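Local structure of sugar ABC transporter substrate-binding protein, BlMnBP1 (Bifidobacterium animalis subsp. lactis ATCC 27673, 6I5R) at residues V243-T246 and L247-V251; E257-Y260 and S261-D264; I411-I414 and V415-A419. The protein binds mannobiose and probably delivers manno-oligosaccharides to an ABC transporter for uptake. One frame throughout, in Å; residues are numbered along the deposited sequence.

Contact 1 (V243-T246 and L247-V251); sequences VYKT and LYDAV
Asp249 OD2 takes the ammonium group of Lys245 at 2.7 Å from NZ, a salt bridge between residues one helical turn apart that uses the syn lone pair of the carboxylate oxygen. OD1 of Asp249 stays 3.7 Å from the same NZ, which makes the grip one-sided rather than forked. The lysine reaches its partner by running nearly straight from CA, with CG anti to the backbone N (chi1 178°), and bending at the last torsion, chi4 -66°, which brings NZ back to OD2. Its chain also lies against the acid, CG of Lys245 being 3.3 Å from Asp249 OD2. The pair thus spans the same i to i+4 step as the backbone bond from Asp249 N to Lys245 O, 2.8 Å long. That bond belongs to the alpha-helical series of helix 239-252, in which Tyr248 N meets Tyr244 O at 3.0 Å and Ala250 N meets Thr246 O at 3.1 Å. The bond from Leu247 N to Val243 O is weak.

Away from the charged pair, Tyr244 and Leu247 pack on helix 409-420, while Thr246 and Ala250 face helix 171-184. The hydroxyl of Tyr244 is bonded to Asp204, that of Tyr248 to the carbonyl of Arg423. Opposite charges in the partly exposed part of a mostly buried stretch are likely to neutralise each other locally and to restrain the lysine chain.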
# COMPACT_ATOMS: atom_id res chain seq x y z
N VAL A 243 -14.18 1.66 -9.68
CA VAL A 243 -13.67 1.51 -8.32
C VAL A 243 -14.29 2.55 -7.41
O VAL A 243 -14.85 2.24 -6.36
CB VAL A 243 -12.14 1.62 -8.31
CG1 VAL A 243 -11.59 1.62 -6.89
CG2 VAL A 243 -11.53 0.52 -9.13
N TYR A 244 -14.20 3.82 -7.81
CA TYR A 244 -14.72 4.89 -6.98
C TYR A 244 -16.23 4.82 -6.87
O TYR A 244 -16.77 5.18 -5.82
CB TYR A 244 -14.30 6.24 -7.54
CG TYR A 244 -12.79 6.42 -7.56
CD1 TYR A 244 -12.05 6.37 -6.39
CD2 TYR A 244 -12.12 6.62 -8.75
CE1 TYR A 244 -10.68 6.52 -6.42
CE2 TYR A 244 -10.75 6.75 -8.78
CZ TYR A 244 -10.05 6.72 -7.61
OH TYR A 244 -8.67 6.89 -7.66
N LYS A 245 -16.91 4.37 -7.92
CA LYS A 245 -18.36 4.18 -7.84
C LYS A 245 -18.71 3.04 -6.89
O LYS A 245 -19.80 3.03 -6.32
CB LYS A 245 -18.93 3.92 -9.23
CG LYS A 245 -20.43 3.66 -9.27
CD LYS A 245 -20.88 3.55 -10.72
CE LYS A 245 -22.40 3.81 -10.89
NZ LYS A 245 -23.19 2.75 -10.21
N THR A 246 -17.83 2.06 -6.75
CA THR A 246 -18.07 1.03 -5.74
C THR A 246 -18.20 1.65 -4.36
O THR A 246 -19.14 1.35 -3.61
CB THR A 246 -16.95 0.00 -5.76
OG1 THR A 246 -16.98 -0.72 -7.00
CG2 THR A 246 -17.10 -0.96 -4.59
N LEU A 247 -17.25 2.50 -3.99
CA LEU A 247 -17.34 3.16 -2.69
C LEU A 247 -18.56 4.06 -2.63
O LEU A 247 -19.32 4.03 -1.65
CB LEU A 247 -16.08 3.97 -2.41
CG LEU A 247 -16.13 4.81 -1.15
CD1 LEU A 247 -16.26 3.98 0.09
CD2 LEU A 247 -14.84 5.64 -1.07
N TYR A 248 -18.76 4.88 -3.66
CA TYR A 248 -19.90 5.79 -3.70
C TYR A 248 -21.20 5.03 -3.49
O TYR A 248 -22.02 5.40 -2.65
CB TYR A 248 -19.94 6.55 -5.04
CG TYR A 248 -21.05 7.58 -5.11
CD1 TYR A 248 -22.36 7.20 -5.34
CD2 TYR A 248 -20.79 8.93 -4.91
CE1 TYR A 248 -23.38 8.11 -5.35
CE2 TYR A 248 -21.81 9.87 -4.96
CZ TYR A 248 -23.11 9.44 -5.17
OH TYR A 248 -24.16 10.33 -5.21
N ASP A 249 -21.40 3.96 -4.26
CA ASP A 249 -22.68 3.25 -4.20
C ASP A 249 -22.88 2.58 -2.86
O ASP A 249 -24.00 2.54 -2.34
CB ASP A 249 -22.74 2.19 -5.30
CG ASP A 249 -23.01 2.78 -6.66
OD1 ASP A 249 -23.36 3.98 -6.74
OD2 ASP A 249 -22.85 2.04 -7.65
N ALA A 250 -21.82 2.00 -2.30
CA ALA A 250 -21.95 1.33 -1.01
C ALA A 250 -22.42 2.30 0.06
O ALA A 250 -23.22 1.94 0.93
CB ALA A 250 -20.61 0.72 -0.61
N VAL A 251 -21.92 3.54 0.04
CA VAL A 251 -22.35 4.55 1.00
C VAL A 251 -23.76 5.04 0.68
O VAL A 251 -24.61 5.19 1.57
CB VAL A 251 -21.36 5.73 1.01
CG1 VAL A 251 -21.83 6.85 1.95
CG2 VAL A 251 -19.96 5.24 1.42

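Contact 2 (E257-Y260 and S261-D264); sequences EEDY and STTD
Asp259 OD1 accepts two bonds from Ser261, one from OG at 2.8 Å and one from the backbone N at 3.0 Å. Both donors come from the same face of the carboxylate: the hydroxyl lies on the syn side, 26° out of the plane, whereas the amide stands well above it, 57° out. A chi1 of -173° swings CG of Asp259 away from its own backbone N and carries the carboxylate to Ser261. An aspartate accepting from the main-chain N two residues ahead forms an Asx turn, here reinforced by the serine hydroxyl.

The side toward solvent is held less firmly. Thr262 N reaches Asp259 O in a weak bond of 3.4 Å, and a water donates to Asp259 O at 2.7 Å while also meeting Thr262 OG1. With an alanine here in place of the aspartate, both Ser261 donors are likely to lose their shared acceptor, and the hydroxyl would probably be set free to turn.

The inner side combines carbon packing with hydrogen bonds to residues beyond the loop. Thr263 CG2 lies 3.6 Å from Glu257 CG, the two side chains crossing obliquely, with Glu257 OE2 bonded to Thr192 and Thr263 OG1 to the amide of Val195. Tyr260 packs against helix 409-420, its CE2 on Ala419 CB and its OH on Val416 CG2. Asp264 then caps helix 265-273, whose Trp265, Glu266 and Lys269 line the mannobiose pocket. Polar bonds at the surface and mixed contacts inward are consistent with a restrained approach to that helix.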
# COMPACT_ATOMS: atom_id res chain seq x y z
N GLU A 257 -21.11 2.06 7.51
CA GLU A 257 -21.39 2.36 8.91
C GLU A 257 -22.32 3.56 9.01
O GLU A 257 -22.37 4.42 8.13
CB GLU A 257 -20.10 2.62 9.70
CG GLU A 257 -19.33 3.88 9.31
CD GLU A 257 -18.56 3.76 8.00
OE1 GLU A 257 -18.30 2.62 7.56
OE2 GLU A 257 -18.22 4.82 7.41
N GLU A 258 -23.06 3.60 10.12
CA GLU A 258 -24.05 4.65 10.32
C GLU A 258 -23.39 6.03 10.27
O GLU A 258 -23.94 6.98 9.70
CB GLU A 258 -24.79 4.46 11.66
CG GLU A 258 -25.56 5.75 12.07
CD GLU A 258 -27.02 5.47 12.51
OE1 GLU A 258 -27.37 4.30 12.90
OE2 GLU A 258 -27.84 6.43 12.51
N ASP A 259 -22.24 6.16 10.92
CA ASP A 259 -21.58 7.44 11.06
C ASP A 259 -20.13 7.37 10.63
O ASP A 259 -19.28 6.97 11.42
CB ASP A 259 -21.64 7.97 12.50
CG ASP A 259 -21.11 9.39 12.61
OD1 ASP A 259 -20.79 10.00 11.57
OD2 ASP A 259 -21.01 9.91 13.74
N TYR A 260 -19.86 7.80 9.39
CA TYR A 260 -18.50 7.77 8.90
C TYR A 260 -17.58 8.71 9.67
O TYR A 260 -16.38 8.48 9.68
CB TYR A 260 -18.50 8.12 7.40
CG TYR A 260 -19.00 9.49 7.07
CD1 TYR A 260 -18.22 10.62 7.31
CD2 TYR A 260 -20.26 9.68 6.51
CE1 TYR A 260 -18.68 11.87 7.01
CE2 TYR A 260 -20.72 10.96 6.21
CZ TYR A 260 -19.92 12.04 6.47
OH TYR A 260 -20.35 13.32 6.17
N SER A 261 -18.09 9.74 10.34
CA SER A 261 -17.20 10.72 10.95
C SER A 261 -16.56 10.20 12.23
O SER A 261 -15.63 10.83 12.74
CB SER A 261 -17.94 12.03 11.23
OG SER A 261 -18.81 11.87 12.33
N THR A 262 -17.00 9.05 12.73
CA THR A 262 -16.47 8.54 13.97
C THR A 262 -16.02 7.09 13.85
O THR A 262 -15.98 6.37 14.85
CB THR A 262 -17.51 8.68 15.09
OG1 THR A 262 -18.62 7.82 14.84
CG2 THR A 262 -18.02 10.10 15.19
N THR A 263 -15.63 6.64 12.66
CA THR A 263 -15.06 5.31 12.56
C THR A 263 -13.79 5.20 13.40
O THR A 263 -13.12 6.20 13.69
CB THR A 263 -14.72 4.93 11.12
OG1 THR A 263 -13.75 5.83 10.58
CG2 THR A 263 -15.99 4.95 10.29
N ASP A 264 -13.43 3.97 13.75
CA ASP A 264 -12.22 3.74 14.53
C ASP A 264 -11.46 2.51 14.03
O ASP A 264 -11.96 1.39 14.09
CB ASP A 264 -12.56 3.58 16.01
CG ASP A 264 -11.33 3.34 16.84
OD1 ASP A 264 -10.50 4.28 16.96
OD2 ASP A 264 -11.17 2.21 17.32
O HOH W 1 -18.86 5.07 13.27

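Contact 3 (I411-I414 and V415-A419); sequences IQDI and VVDAA
Asp413 lays its carboxylate against that of Asp417, one turn further along the helix, with OD1 of Asp413 only 3.1 Å from OD1 of Asp417. The other two oxygens, OD2 of Asp413 and OD2 of Asp417, are 3.3 Å apart, and the carboxylate planes stand 80° from one another. These are acceptor pairs, and the closeness of two like charges needs another explanation. Arg423 supplies it: its NH2 forms a salt bridge with Asp413 OD2 and its NE another with Asp417 OD2, which would partly offset the repulsion; the shared cation probably also opposes the rise in pKa that two such close acids tend to cause in each other. Different first torsions make the groups converge: Asp413 turns CG away from its backbone N (chi1 -171°), whereas in Asp417 it is the carbonyl carbon that CG points away from (chi1 -70°).

The two segments are consecutive turns of helix 409-420 in a periplasmic-binding-protein type fold, and the i to i+4 bonds are regular. Val416 N meets Gln412 O at 2.8 Å and Asp417 N meets Asp413 O at 2.8 Å; Ala418 N reaches Ile414 O at 2.9 Å and Val415 N reaches Ile411 O at 3.2 Å.

Ile411, Ile414, Val415 and Ala418 give the helix an apolar side. Both isoleucines pack on Trp432 of helix 425-443, and Val415, one turn after Ile411, touches Met200 and Phe194. The methyl CG2 of Val416 sits 3.3 Å from Gln412 O. The amide end of Gln412 is held by its NE2, which donates to the carbonyl of Phe194, and its side chain comes within about 4 Å of a bound zinc ion.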
# COMPACT_ATOMS: atom_id res chain seq x y z
N ILE A 411 -11.12 11.05 -1.37
CA ILE A 411 -11.94 9.86 -1.18
C ILE A 411 -12.94 10.10 -0.05
O ILE A 411 -14.07 9.62 -0.10
CB ILE A 411 -11.04 8.65 -0.87
CG1 ILE A 411 -9.94 8.51 -1.90
CG2 ILE A 411 -11.85 7.34 -0.78
CD1 ILE A 411 -10.42 8.31 -3.31
N GLN A 412 -12.51 10.81 0.99
CA GLN A 412 -13.44 11.24 2.02
C GLN A 412 -14.57 12.05 1.40
O GLN A 412 -15.73 11.90 1.78
CB GLN A 412 -12.70 12.02 3.11
CG GLN A 412 -11.84 11.11 3.98
CD GLN A 412 -10.93 11.84 4.96
OE1 GLN A 412 -10.56 12.99 4.73
NE2 GLN A 412 -10.57 11.16 6.05
N ASP A 413 -14.25 12.87 0.39
CA ASP A 413 -15.28 13.67 -0.27
C ASP A 413 -16.28 12.77 -0.99
O ASP A 413 -17.48 13.05 -0.99
CB ASP A 413 -14.64 14.65 -1.25
CG ASP A 413 -15.63 15.66 -1.80
OD1 ASP A 413 -16.37 16.22 -0.97
OD2 ASP A 413 -15.62 15.91 -3.04
N ILE A 414 -15.82 11.67 -1.58
CA ILE A 414 -16.75 10.72 -2.17
C ILE A 414 -17.75 10.26 -1.11
O ILE A 414 -18.97 10.24 -1.34
CB ILE A 414 -16.02 9.52 -2.79
CG1 ILE A 414 -15.16 9.97 -3.97
CG2 ILE A 414 -17.03 8.48 -3.26
CD1 ILE A 414 -14.30 8.90 -4.59
N VAL A 415 -17.25 9.87 0.05
CA VAL A 415 -18.12 9.39 1.13
C VAL A 415 -19.09 10.49 1.54
O VAL A 415 -20.28 10.26 1.74
CB VAL A 415 -17.28 8.90 2.32
CG1 VAL A 415 -18.18 8.56 3.54
CG2 VAL A 415 -16.42 7.72 1.93
N VAL A 416 -18.57 11.70 1.72
CA VAL A 416 -19.40 12.81 2.16
C VAL A 416 -20.48 13.08 1.13
O VAL A 416 -21.65 13.27 1.47
CB VAL A 416 -18.55 14.08 2.38
CG1 VAL A 416 -19.45 15.24 2.58
CG2 VAL A 416 -17.63 13.94 3.57
N ASP A 417 -20.10 13.13 -0.15
CA ASP A 417 -21.03 13.51 -1.21
C ASP A 417 -22.09 12.44 -1.39
O ASP A 417 -23.28 12.75 -1.58
CB ASP A 417 -20.29 13.77 -2.54
CG ASP A 417 -19.45 15.02 -2.51
OD1 ASP A 417 -19.41 15.66 -1.45
OD2 ASP A 417 -18.80 15.34 -3.52
N ALA A 418 -21.68 11.17 -1.27
CA ALA A 418 -22.62 10.08 -1.44
C ALA A 418 -23.59 10.01 -0.27
O ALA A 418 -24.78 9.75 -0.47
CB ALA A 418 -21.85 8.77 -1.61
N ALA A 419 -23.10 10.28 0.94
CA ALA A 419 -23.97 10.21 2.12
C ALA A 419 -24.95 11.37 2.17
O ALA A 419 -26.08 11.20 2.64
CB ALA A 419 -23.13 10.20 3.38

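Helix 409-420 joins the three contacts. Contact 1 packs on it through Leu247 CD2, 3.5 Å from Ile411 CG2, and contact 2 through Tyr260 CG, 3.7 Å from Val415 CG1. Contacts 1 and 2 do not touch, their nearest atoms being about 6 Å apart. Contacts 1 and 3 are mostly buried and each lies within a single helix, whereas contact 2 is a partly buried loop with exposed residues at its turn. Their acids differ accordingly: one pairs with a lysine a turn away, another accepts from a serine hydroxyl and amide, and two neighbouring aspartates in contact 3 share an arginine from beyond their helix.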